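Local coordinates for protein AvrA (Salmonella typhimurium, PDB 6BE0) that probably transfers acetyl groups from acetyl-CoA to serine and threonine side chains of other proteins, as a YopJ-family bacterial effector that binds inositol hexakisphosphate, at residues Y83-L88 and K196-F201; V76-K81 and Y296-K301; H208-C213 and D229-V234. All blocks are in the same frame, centred on the assembly; numbering follows the deposited sequence.

Contact 1. Residues Y83-L88 and K196-F201; sequences YPELNL and KLQLEF. With IHP (inositol hexakisphosphate), chain B.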
loop_
_atom_site.group_PDB
_atom_site.type_symbol
_atom_site.label_atom_id
_atom_site.label_comp_id
_atom_site.label_asym_id
_atom_site.label_seq_id
_atom_site.Cartn_x
_atom_site.Cartn_y
_atom_site.Cartn_z
ATOM N N TYR A 83 3.226 15.053 -5.628
ATOM C CA TYR A 83 4.096 14.321 -6.551
ATOM C C TYR A 83 3.473 14.198 -7.941
ATOM O O TYR A 83 2.728 13.256 -8.206
ATOM C CB TYR A 83 4.412 12.935 -5.992
ATOM C CG TYR A 83 5.320 12.997 -4.793
ATOM C CD1 TYR A 83 6.649 13.370 -4.932
ATOM C CD2 TYR A 83 4.851 12.698 -3.521
ATOM C CE1 TYR A 83 7.488 13.438 -3.844
ATOM C CE2 TYR A 83 5.684 12.762 -2.423
ATOM C CZ TYR A 83 7.002 13.135 -2.592
ATOM O OH TYR A 83 7.838 13.203 -1.504
ATOM N N PRO A 84 3.777 15.156 -8.833
ATOM C CA PRO A 84 3.225 15.181 -10.195
ATOM C C PRO A 84 3.529 13.939 -11.039
ATOM O O PRO A 84 2.778 13.658 -11.974
ATOM C CB PRO A 84 3.889 16.418 -10.811
ATOM C CG PRO A 84 4.184 17.298 -9.656
ATOM C CD PRO A 84 4.555 16.374 -8.541
ATOM N N GLU A 85 4.601 13.218 -10.723
ATOM C CA GLU A 85 4.983 12.037 -11.499
ATOM C C GLU A 85 4.350 10.758 -10.949
ATOM O O GLU A 85 4.510 9.680 -11.524
ATOM C CB GLU A 85 6.507 11.891 -11.528
ATOM C CG GLU A 85 7.219 13.008 -12.281
ATOM C CD GLU A 85 8.723 12.804 -12.355
ATOM O OE1 GLU A 85 9.221 11.804 -11.793
ATOM O OE2 GLU A 85 9.407 13.646 -12.977
ATOM N N LEU A 86 3.630 10.888 -9.840
ATOM C CA LEU A 86 3.034 9.745 -9.157
ATOM C C LEU A 86 1.998 9.025 -10.018
ATOM O O LEU A 86 1.983 7.795 -10.079
ATOM C CB LEU A 86 2.392 10.201 -7.845
ATOM C CG LEU A 86 1.614 9.155 -7.042
ATOM C CD1 LEU A 86 2.540 8.075 -6.510
ATOM C CD2 LEU A 86 0.851 9.823 -5.907
ATOM N N ASN A 87 1.134 9.797 -10.673
ATOM C CA ASN A 87 0.055 9.246 -11.489
ATOM C C ASN A 87 -0.801 8.247 -10.716
ATOM O O ASN A 87 -0.870 7.067 -11.070
ATOM C CB ASN A 87 0.620 8.577 -12.745
ATOM C CG ASN A 87 1.191 9.576 -13.732
ATOM O OD1 ASN A 87 0.875 10.765 -13.685
ATOM N ND2 ASN A 87 2.030 9.094 -14.640
ATOM N N LEU A 88 -1.454 8.727 -9.662
ATOM C CA LEU A 88 -2.305 7.876 -8.841
ATOM C C LEU A 88 -3.772 8.032 -9.221
ATOM O O LEU A 88 -4.266 9.148 -9.392
ATOM C CB LEU A 88 -2.113 8.196 -7.358
ATOM C CG LEU A 88 -2.835 7.272 -6.374
ATOM C CD1 LEU A 88 -2.414 5.819 -6.569
ATOM C CD2 LEU A 88 -2.568 7.715 -4.944
ATOM N N LYS A 196 5.418 5.612 -2.150
ATOM C CA LYS A 196 6.731 4.975 -2.100
ATOM C C LYS A 196 7.057 4.256 -3.410
ATOM O O LYS A 196 8.220 4.183 -3.809
ATOM C CB LYS A 196 6.806 3.990 -0.931
ATOM C CG LYS A 196 6.845 4.648 0.443
ATOM C CD LYS A 196 8.144 5.413 0.658
ATOM C CE LYS A 196 8.211 6.036 2.044
ATOM N NZ LYS A 196 7.214 7.130 2.221
ATOM N N LEU A 197 6.032 3.726 -4.074
ATOM C CA LEU A 197 6.217 3.077 -5.369
ATOM C C LEU A 197 6.805 4.059 -6.381
ATOM O O LEU A 197 7.540 3.667 -7.289
ATOM C CB LEU A 197 4.892 2.513 -5.889
ATOM C CG LEU A 197 4.368 1.240 -5.221
ATOM C CD1 LEU A 197 2.928 0.975 -5.640
ATOM C CD2 LEU A 197 5.247 0.046 -5.553
ATOM N N GLN A 198 6.471 5.335 -6.218
ATOM C CA GLN A 198 7.010 6.387 -7.074
ATOM C C GLN A 198 8.450 6.717 -6.692
ATOM O O GLN A 198 9.328 6.786 -7.550
ATOM C CB GLN A 198 6.135 7.642 -6.984
ATOM C CG GLN A 198 6.826 8.943 -7.389
ATOM C CD GLN A 198 7.410 8.892 -8.785
ATOM O OE1 GLN A 198 7.020 8.058 -9.604
ATOM N NE2 GLN A 198 8.354 9.786 -9.064
ATOM N N LEU A 199 8.681 6.922 -5.400
ATOM C CA LEU A 199 9.983 7.351 -4.906
ATOM C C LEU A 199 11.046 6.265 -5.055
ATOM O O LEU A 199 12.234 6.564 -5.189
ATOM C CB LEU A 199 9.870 7.771 -3.440
ATOM C CG LEU A 199 8.914 8.937 -3.180
ATOM C CD1 LEU A 199 8.541 9.011 -1.708
ATOM C CD2 LEU A 199 9.535 10.246 -3.645
ATOM N N GLU A 200 10.612 5.008 -5.033
ATOM C CA GLU A 200 11.521 3.871 -5.147
ATOM C C GLU A 200 11.469 3.284 -6.554
ATOM O O GLU A 200 11.616 2.076 -6.735
ATOM C CB GLU A 200 11.165 2.795 -4.118
ATOM C CG GLU A 200 11.157 3.279 -2.674
ATOM C CD GLU A 200 12.546 3.551 -2.130
ATOM O OE1 GLU A 200 13.530 3.407 -2.888
ATOM O OE2 GLU A 200 12.651 3.904 -0.935
ATOM N N PHE A 201 11.260 4.152 -7.539
ATOM C CA PHE A 201 11.091 3.736 -8.927
ATOM C C PHE A 201 12.198 2.792 -9.395
ATOM O O PHE A 201 11.921 1.682 -9.848
ATOM C CB PHE A 201 11.042 4.962 -9.841
ATOM C CG PHE A 201 10.787 4.632 -11.285
ATOM C CD1 PHE A 201 11.834 4.299 -12.131
ATOM C CD2 PHE A 201 9.501 4.655 -11.798
ATOM C CE1 PHE A 201 11.602 3.991 -13.457
ATOM C CE2 PHE A 201 9.264 4.349 -13.123
ATOM C CZ PHE A 201 10.316 4.018 -13.954
HETATM C C1 IHP B . 8.007 11.663 3.831
HETATM C C2 IHP B . 6.841 10.709 4.061
HETATM C C3 IHP B . 6.853 10.159 5.477
HETATM C C4 IHP B . 6.890 11.283 6.491
HETATM C C5 IHP B . 8.182 12.057 6.308
HETATM C C6 IHP B . 8.220 12.701 4.930
HETATM O O11 IHP B . 7.815 12.303 2.582
HETATM P P1 IHP B . 8.669 11.791 1.336
HETATM O O21 IHP B . 7.801 11.791 0.098
HETATM O O31 IHP B . 9.171 10.382 1.570
HETATM O O41 IHP B . 9.839 12.716 1.128
HETATM O O12 IHP B . 5.589 11.375 3.782
HETATM P P2 IHP B . 4.668 10.866 2.599
HETATM O O22 IHP B . 5.456 10.763 1.315
HETATM O O32 IHP B . 4.097 9.504 2.915
HETATM O O42 IHP B . 3.532 11.844 2.394
HETATM O O13 IHP B . 5.711 9.326 5.684
HETATM P P3 IHP B . 5.915 7.754 5.850
HETATM O O23 IHP B . 4.799 7.021 5.147
HETATM O O33 IHP B . 7.235 7.312 5.265
HETATM O O43 IHP B . 5.880 7.396 7.312
HETATM O O14 IHP B . 6.729 10.773 7.828
HETATM P P4 IHP B . 7.845 9.918 8.617
HETATM O O24 IHP B . 7.183 8.736 9.289
HETATM O O34 IHP B . 8.927 9.406 7.694
HETATM O O44 IHP B . 8.466 10.765 9.693
HETATM O O15 IHP B . 8.352 13.053 7.318
HETATM P P5 IHP B . 9.820 13.425 7.783
HETATM O O25 IHP B . 10.829 12.923 6.772
HETATM O O35 IHP B . 9.933 14.923 7.904
HETATM O O45 IHP B . 10.127 12.800 9.122
HETATM O O16 IHP B . 7.248 13.742 4.843
HETATM P P6 IHP B . 7.683 15.148 4.315
HETATM O O26 IHP B . 6.590 16.150 4.582
HETATM O O36 IHP B . 8.944 15.593 5.008
HETATM O O46 IHP B . 7.928 15.094 2.827
#

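Contact 2. Residues V76-K81 and Y296-K301; sequences VAQANK and YKSLLK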
loop_
_atom_site.group_PDB
_atom_site.type_symbol
_atom_site.label_atom_id
_atom_site.label_comp_id
_atom_site.label_asym_id
_atom_site.label_seq_id
_atom_site.Cartn_x
_atom_site.Cartn_y
_atom_site.Cartn_z
ATOM N N VAL A 76 -6.005 11.293 -2.533
ATOM C CA VAL A 76 -5.345 10.970 -3.789
ATOM C C VAL A 76 -5.008 12.250 -4.554
ATOM O O VAL A 76 -3.914 12.382 -5.104
ATOM C CB VAL A 76 -6.223 10.044 -4.656
ATOM C CG1 VAL A 76 -5.668 9.920 -6.074
ATOM C CG2 VAL A 76 -6.325 8.673 -4.007
ATOM N N ALA A 77 -5.950 13.188 -4.584
ATOM C CA ALA A 77 -5.720 14.483 -5.216
ATOM C C ALA A 77 -4.552 15.203 -4.544
ATOM O O ALA A 77 -3.740 15.850 -5.203
ATOM C CB ALA A 77 -6.974 15.336 -5.154
ATOM N N GLN A 78 -4.481 15.077 -3.225
ATOM C CA GLN A 78 -3.403 15.675 -2.447
ATOM C C GLN A 78 -2.053 15.067 -2.814
ATOM O O GLN A 78 -1.066 15.780 -2.993
ATOM C CB GLN A 78 -3.671 15.497 -0.950
ATOM C CG GLN A 78 -2.547 15.977 -0.052
ATOM C CD GLN A 78 -2.960 16.051 1.404
ATOM O OE1 GLN A 78 -3.260 17.128 1.921
ATOM N NE2 GLN A 78 -2.981 14.903 2.074
ATOM N N ALA A 79 -2.017 13.744 -2.921
ATOM C CA ALA A 79 -0.783 13.032 -3.224
ATOM C C ALA A 79 -0.253 13.401 -4.607
ATOM O O ALA A 79 0.954 13.539 -4.803
ATOM C CB ALA A 79 -1.006 11.529 -3.128
ATOM N N ASN A 80 -1.163 13.561 -5.562
ATOM C CA ASN A 80 -0.780 13.886 -6.930
ATOM C C ASN A 80 -0.199 15.290 -7.043
ATOM O O ASN A 80 0.745 15.519 -7.800
ATOM C CB ASN A 80 -1.981 13.745 -7.866
ATOM C CG ASN A 80 -2.324 12.298 -8.165
ATOM O OD1 ASN A 80 -1.437 11.462 -8.342
ATOM N ND2 ASN A 80 -3.616 11.996 -8.221
ATOM N N LYS A 81 -0.765 16.230 -6.293
ATOM C CA LYS A 81 -0.256 17.596 -6.288
ATOM C C LYS A 81 1.151 17.613 -5.702
ATOM O O LYS A 81 2.046 18.276 -6.226
ATOM C CB LYS A 81 -1.180 18.522 -5.494
ATOM C CG LYS A 81 -0.863 19.999 -5.671
ATOM C CD LYS A 81 -1.948 20.884 -5.080
ATOM C CE LYS A 81 -1.618 22.360 -5.260
ATOM N NZ LYS A 81 -2.696 23.245 -4.733
ATOM N N TYR A 296 -4.922 13.435 7.010
ATOM C CA TYR A 296 -6.121 14.251 7.178
ATOM C C TYR A 296 -5.764 15.710 7.450
ATOM O O TYR A 296 -6.357 16.621 6.871
ATOM C CB TYR A 296 -6.992 13.719 8.320
ATOM C CG TYR A 296 -7.728 12.427 8.025
ATOM C CD1 TYR A 296 -7.408 11.645 6.921
ATOM C CD2 TYR A 296 -8.755 11.995 8.852
ATOM C CE1 TYR A 296 -8.086 10.469 6.658
ATOM C CE2 TYR A 296 -9.438 10.822 8.596
ATOM C CZ TYR A 296 -9.101 10.063 7.499
ATOM O OH TYR A 296 -9.783 8.896 7.248
ATOM N N LYS A 297 -4.800 15.925 8.340
ATOM C CA LYS A 297 -4.398 17.275 8.718
ATOM C C LYS A 297 -3.869 18.058 7.520
ATOM O O LYS A 297 -4.041 19.274 7.442
ATOM C CB LYS A 297 -3.335 17.234 9.819
ATOM C CG LYS A 297 -3.888 16.980 11.214
ATOM C CD LYS A 297 -2.791 17.072 12.262
ATOM C CE LYS A 297 -3.330 16.874 13.667
ATOM N NZ LYS A 297 -2.259 17.021 14.689
ATOM N N SER A 298 -3.230 17.358 6.588
ATOM C CA SER A 298 -2.673 18.001 5.401
ATOM C C SER A 298 -3.772 18.608 4.534
ATOM O O SER A 298 -3.559 19.624 3.873
ATOM C CB SER A 298 -1.856 17.001 4.581
ATOM O OG SER A 298 -0.752 16.511 5.321
ATOM N N LEU A 299 -4.946 17.983 4.535
ATOM C CA LEU A 299 -6.080 18.492 3.770
ATOM C C LEU A 299 -6.592 19.801 4.363
ATOM O O LEU A 299 -7.154 20.637 3.654
ATOM C CB LEU A 299 -7.210 17.460 3.725
ATOM C CG LEU A 299 -6.911 16.155 2.984
ATOM C CD1 LEU A 299 -8.044 15.161 3.190
ATOM C CD2 LEU A 299 -6.687 16.405 1.500
ATOM N N LEU A 300 -6.393 19.974 5.666
ATOM C CA LEU A 300 -6.827 21.182 6.355
ATOM C C LEU A 300 -5.846 22.333 6.146
ATOM O O LEU A 300 -6.240 23.498 6.160
ATOM C CB LEU A 300 -6.997 20.912 7.851
ATOM C CG LEU A 300 -8.014 19.826 8.210
ATOM C CD1 LEU A 300 -8.001 19.544 9.704
ATOM C CD2 LEU A 300 -9.409 20.223 7.754
ATOM N N LYS A 301 -4.572 22.006 5.953
ATOM C CA LYS A 301 -3.545 23.025 5.759
ATOM C C LYS A 301 -3.762 23.775 4.445
ATOM O O LYS A 301 -3.948 23.150 3.400
ATOM C CB LYS A 301 -2.153 22.394 5.781
ATOM C CG LYS A 301 -1.756 21.829 7.134
ATOM C CD LYS A 301 -0.439 21.074 7.068
ATOM C CE LYS A 301 -0.120 20.416 8.403
ATOM N NZ LYS A 301 1.170 19.674 8.374
#

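Contact 3. Residues H208-C213 and D229-V234; sequences HEDNIC and DRYLPV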
loop_
_atom_site.group_PDB
_atom_site.type_symbol
_atom_site.label_atom_id
_atom_site.label_comp_id
_atom_site.label_asym_id
_atom_site.label_seq_id
_atom_site.Cartn_x
_atom_site.Cartn_y
_atom_site.Cartn_z
ATOM N N HIS A 208 9.576 -5.777 -11.322
ATOM C CA HIS A 208 8.788 -5.605 -12.537
ATOM C C HIS A 208 9.407 -6.385 -13.690
ATOM O O HIS A 208 8.704 -6.930 -14.541
ATOM C CB HIS A 208 8.684 -4.125 -12.909
ATOM C CG HIS A 208 7.626 -3.388 -12.153
ATOM N ND1 HIS A 208 6.281 -3.602 -12.358
ATOM C CD2 HIS A 208 7.713 -2.434 -11.195
ATOM C CE1 HIS A 208 5.584 -2.814 -11.559
ATOM N NE2 HIS A 208 6.429 -2.094 -10.844
ATOM N N GLU A 209 10.732 -6.428 -13.706
ATOM C CA GLU A 209 11.470 -7.129 -14.744
ATOM C C GLU A 209 11.239 -8.632 -14.637
ATOM O O GLU A 209 10.994 -9.306 -15.636
ATOM C CB GLU A 209 12.960 -6.801 -14.634
ATOM C CG GLU A 209 13.801 -7.252 -15.814
ATOM C CD GLU A 209 15.207 -6.684 -15.768
ATOM O OE1 GLU A 209 15.560 -6.057 -14.746
ATOM O OE2 GLU A 209 15.955 -6.858 -16.754
ATOM N N ASP A 210 11.306 -9.149 -13.414
ATOM C CA ASP A 210 11.109 -10.574 -13.170
ATOM C C ASP A 210 9.652 -10.976 -13.380
ATOM O O ASP A 210 9.362 -12.119 -13.732
ATOM C CB ASP A 210 11.558 -10.940 -11.753
ATOM C CG ASP A 210 13.071 -10.990 -11.612
ATOM O OD1 ASP A 210 13.773 -11.085 -12.642
ATOM O OD2 ASP A 210 13.559 -10.947 -10.463
ATOM N N ASN A 211 8.737 -10.040 -13.159
ATOM C CA ASN A 211 7.325 -10.279 -13.436
ATOM C C ASN A 211 7.108 -10.478 -14.932
ATOM O O ASN A 211 6.414 -11.404 -15.356
ATOM C CB ASN A 211 6.469 -9.118 -12.925
ATOM C CG ASN A 211 4.981 -9.366 -13.101
ATOM O OD1 ASN A 211 4.531 -10.511 -13.148
ATOM N ND2 ASN A 211 4.210 -8.288 -13.202
ATOM N N ILE A 212 7.720 -9.603 -15.724
ATOM C CA ILE A 212 7.621 -9.665 -17.178
ATOM C C ILE A 212 8.278 -10.925 -17.727
ATOM O O ILE A 212 7.732 -11.582 -18.614
ATOM C CB ILE A 212 8.271 -8.426 -17.830
ATOM C CG1 ILE A 212 7.416 -7.188 -17.559
ATOM C CG2 ILE A 212 8.431 -8.619 -19.333
ATOM C CD1 ILE A 212 8.051 -5.888 -18.001
ATOM N N CYS A 213 9.450 -11.258 -17.200
ATOM C CA CYS A 213 10.194 -12.422 -17.665
ATOM C C CYS A 213 9.660 -13.703 -17.032
ATOM O O CYS A 213 10.178 -14.791 -17.288
ATOM C CB CYS A 213 11.682 -12.260 -17.354
ATOM S SG CYS A 213 12.465 -10.867 -18.212
ATOM N N ASP A 229 10.455 -9.677 0.503
ATOM C CA ASP A 229 11.472 -8.975 1.282
ATOM C C ASP A 229 12.796 -8.875 0.526
ATOM O O ASP A 229 13.583 -7.960 0.763
ATOM C CB ASP A 229 11.695 -9.673 2.628
ATOM C CG ASP A 229 10.495 -9.557 3.557
ATOM O OD1 ASP A 229 9.628 -8.690 3.316
ATOM O OD2 ASP A 229 10.424 -10.328 4.537
ATOM N N ARG A 230 13.035 -9.814 -0.382
ATOM C CA ARG A 230 14.269 -9.827 -1.161
ATOM C C ARG A 230 14.220 -8.822 -2.309
ATOM O O ARG A 230 15.256 -8.456 -2.865
ATOM C CB ARG A 230 14.536 -11.227 -1.713
ATOM C CG ARG A 230 14.559 -12.320 -0.660
ATOM C CD ARG A 230 14.718 -13.689 -1.295
ATOM N NE ARG A 230 14.441 -14.765 -0.347
ATOM C CZ ARG A 230 14.329 -16.048 -0.676
ATOM N NH1 ARG A 230 14.469 -16.431 -1.941
ATOM N NH2 ARG A 230 14.073 -16.953 0.261
ATOM N N TYR A 231 13.015 -8.378 -2.657
ATOM C CA TYR A 231 12.818 -7.463 -3.778
ATOM C C TYR A 231 12.663 -6.012 -3.332
ATOM O O TYR A 231 13.238 -5.105 -3.936
ATOM C CB TYR A 231 11.580 -7.867 -4.585
ATOM C CG TYR A 231 11.798 -9.007 -5.556
ATOM C CD1 TYR A 231 12.383 -8.786 -6.796
ATOM C CD2 TYR A 231 11.403 -10.299 -5.240
ATOM C CE1 TYR A 231 12.579 -9.822 -7.689
ATOM C CE2 TYR A 231 11.595 -11.342 -6.127
ATOM C CZ TYR A 231 12.182 -11.098 -7.349
ATOM O OH TYR A 231 12.372 -12.135 -8.236
ATOM N N LEU A 232 11.886 -5.799 -2.275
ATOM C CA LEU A 232 11.412 -4.462 -1.932
ATOM C C LEU A 232 12.346 -3.710 -0.982
ATOM O O LEU A 232 13.013 -4.323 -0.147
ATOM C CB LEU A 232 10.014 -4.559 -1.320
ATOM C CG LEU A 232 8.994 -5.276 -2.210
ATOM C CD1 LEU A 232 7.656 -5.425 -1.501
ATOM C CD2 LEU A 232 8.817 -4.541 -3.534
ATOM N N PRO A 233 12.390 -2.372 -1.110
ATOM C CA PRO A 233 13.284 -1.531 -0.306
ATOM C C PRO A 233 12.758 -1.277 1.104
ATOM O O PRO A 233 11.614 -1.613 1.408
ATOM C CB PRO A 233 13.345 -0.234 -1.111
ATOM C CG PRO A 233 12.010 -0.146 -1.752
ATOM C CD PRO A 233 11.603 -1.565 -2.062
ATOM N N VAL A 234 13.595 -0.674 1.943
ATOM C CA VAL A 234 13.296 -0.496 3.362
ATOM C C VAL A 234 12.097 0.421 3.597
ATOM O O VAL A 234 11.329 0.219 4.537
ATOM C CB VAL A 234 14.518 0.082 4.114
ATOM C CG1 VAL A 234 14.240 0.185 5.610
ATOM C CG2 VAL A 234 15.753 -0.775 3.863
#

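Contact 1. Residues Y83-L88 and K196-F201
The ring of Tyr83 overlaps the CD2 methyl of Leu199, the two side chains crossing at about a right angle. CD2 of Leu199 comes in obliquely to the ring, 3.8 Å from CE1 of Tyr83. Further along the turn, Leu86 sets its CD1 methyl 3.7 Å from CB of Gln198, at the point where the two backbones come closest. Gln198 leaves the helix with CG anti to its backbone N (chi1 158°), then bends at chi2 (56°), which carries its amide over to Glu85. There NE2 of Gln198 lies 3.5 Å from OE1 of Glu85, with carboxylate and amide planes perpendicular, a loose polar approach and not a bond. The type I turn from Tyr83 to Leu86, closed by Leu86 N to Tyr83 O (3.0 Å), presents Tyr83, Glu85 and Leu86 to the end of helix 186-199.

One end of the contact belongs to the inositol hexakisphosphate pocket. Lys196, its chain bent at chi2 and chi4, donates from NZ to O33 of the ligand at 3.0 Å, while CD1 of Leu199 sits 3.4 Å from O21. Tyr83 OH is modelled too near that oxygen to be trusted in detail. Lys238, His239, Lys263 and Lys291 also bond the ligand. The chemistry is thus split: apolar contact and a loose amide join turn to helix, while basic groups answer the phosphate charge beside them.

Contact 2. Residues V76-K81 and Y296-K301
Segment 76-81 of helix 65-82 faces segment 296-301 at the end of helix 287-300, and the two come nearest at CA of Gln78 and CA of Leu299, 7.3 Å apart. No hydrogen bond joins them. Gln78 bridges the gap alone from its side. With CG anti to the backbone N (chi1 175°) and the chain extended beyond it, its amide reaches the other backbone at Ser298 and Leu299. OE1 of Gln78 lies 3.0 Å from CB of Ser298, and its 3.2 Å approach to N of Leu299 is too badly angled to count as a bond. The same OE1 is 3.2 Å from O of Ser298, a meeting of two acceptors, so the oxygen is close to the helix without being held by it. From the next position, Leu299 sets its CD2 methyl over one face of the Gln78 amide, 3.7 Å from CD of Gln78.

NE2 of Gln78 has a weak hydrogen bond to Glu295, and Ser298 OG bonds to Ala294 O within its own helix. Around this small surface contact, Leu299 also packs on Met71 and Leu75 of helix 65-82, while Tyr296 and Leu300 touch helix 40-55. Helix 287-300 thus lies between helices 65-82 and 40-55, and 65-82 in turn packs on strand 88-91 through Val76.

Contact 3. Residues H208-C213 and D229-V234
OD2 of Asp210 accepts the hydroxyl hydrogen of Tyr231, with OH and OD2 2.8 Å apart. This is the only pair in touch between residues 208-213 and 229-234. The hydroxyl meets the carboxylate on its anti side, 29° out of the plane, while OD2 in turn lies in the plane of the tyrosine ring at its edge. Carboxylate and ring planes stand 81° apart. That edge-on approach also places OD2 3.1 Å from CE1 of Tyr231, next to the hydroxyl-bearing carbon. With CG beside the backbone N (chi1 -80°), the Tyr231 ring swings out from the loop to reach Asp210, whose own side chain leaves the helix heading for the tyrosine.

Asp210 is held from more than one direction. Its stronger polar partner is Arg215, which forms a salt bridge with OD1, and Lys206 makes a long, weak ion pair with OD2. Tyr231 meanwhile rests on Leu216, in the same connection between the two elements. With a guanidinium on one oxygen and a phenol donor on the other, the buried carboxylate is probably ionised, and a single directed bond from the tyrosine pins the loop to the helix away from both ligand sites.

Contacts 1 and 2 lie at the surface, whereas contact 3 is partly buried; none is a true core contact. Helix 65-82 serves the first two: it supplies one side of contact 2 and runs straight into the turn of contact 1, where Leu88 N probably bonds back to Asn80 OD1 at 3.0 Å. Contact 1 meets contact 3 through packing of Glu200 against Pro233, and helices 186-199 and 205-212 follow each other in the chain. Contacts 2 and 3 fall on opposite sides of the chain's centre. The chemistry of the three differs: apolar overlap beside a phosphate pocket in contact 1, a side-chain amide without a cross-segment bond in contact 2, and one directed phenol-carboxylate bond backed by a salt bridge in contact 3.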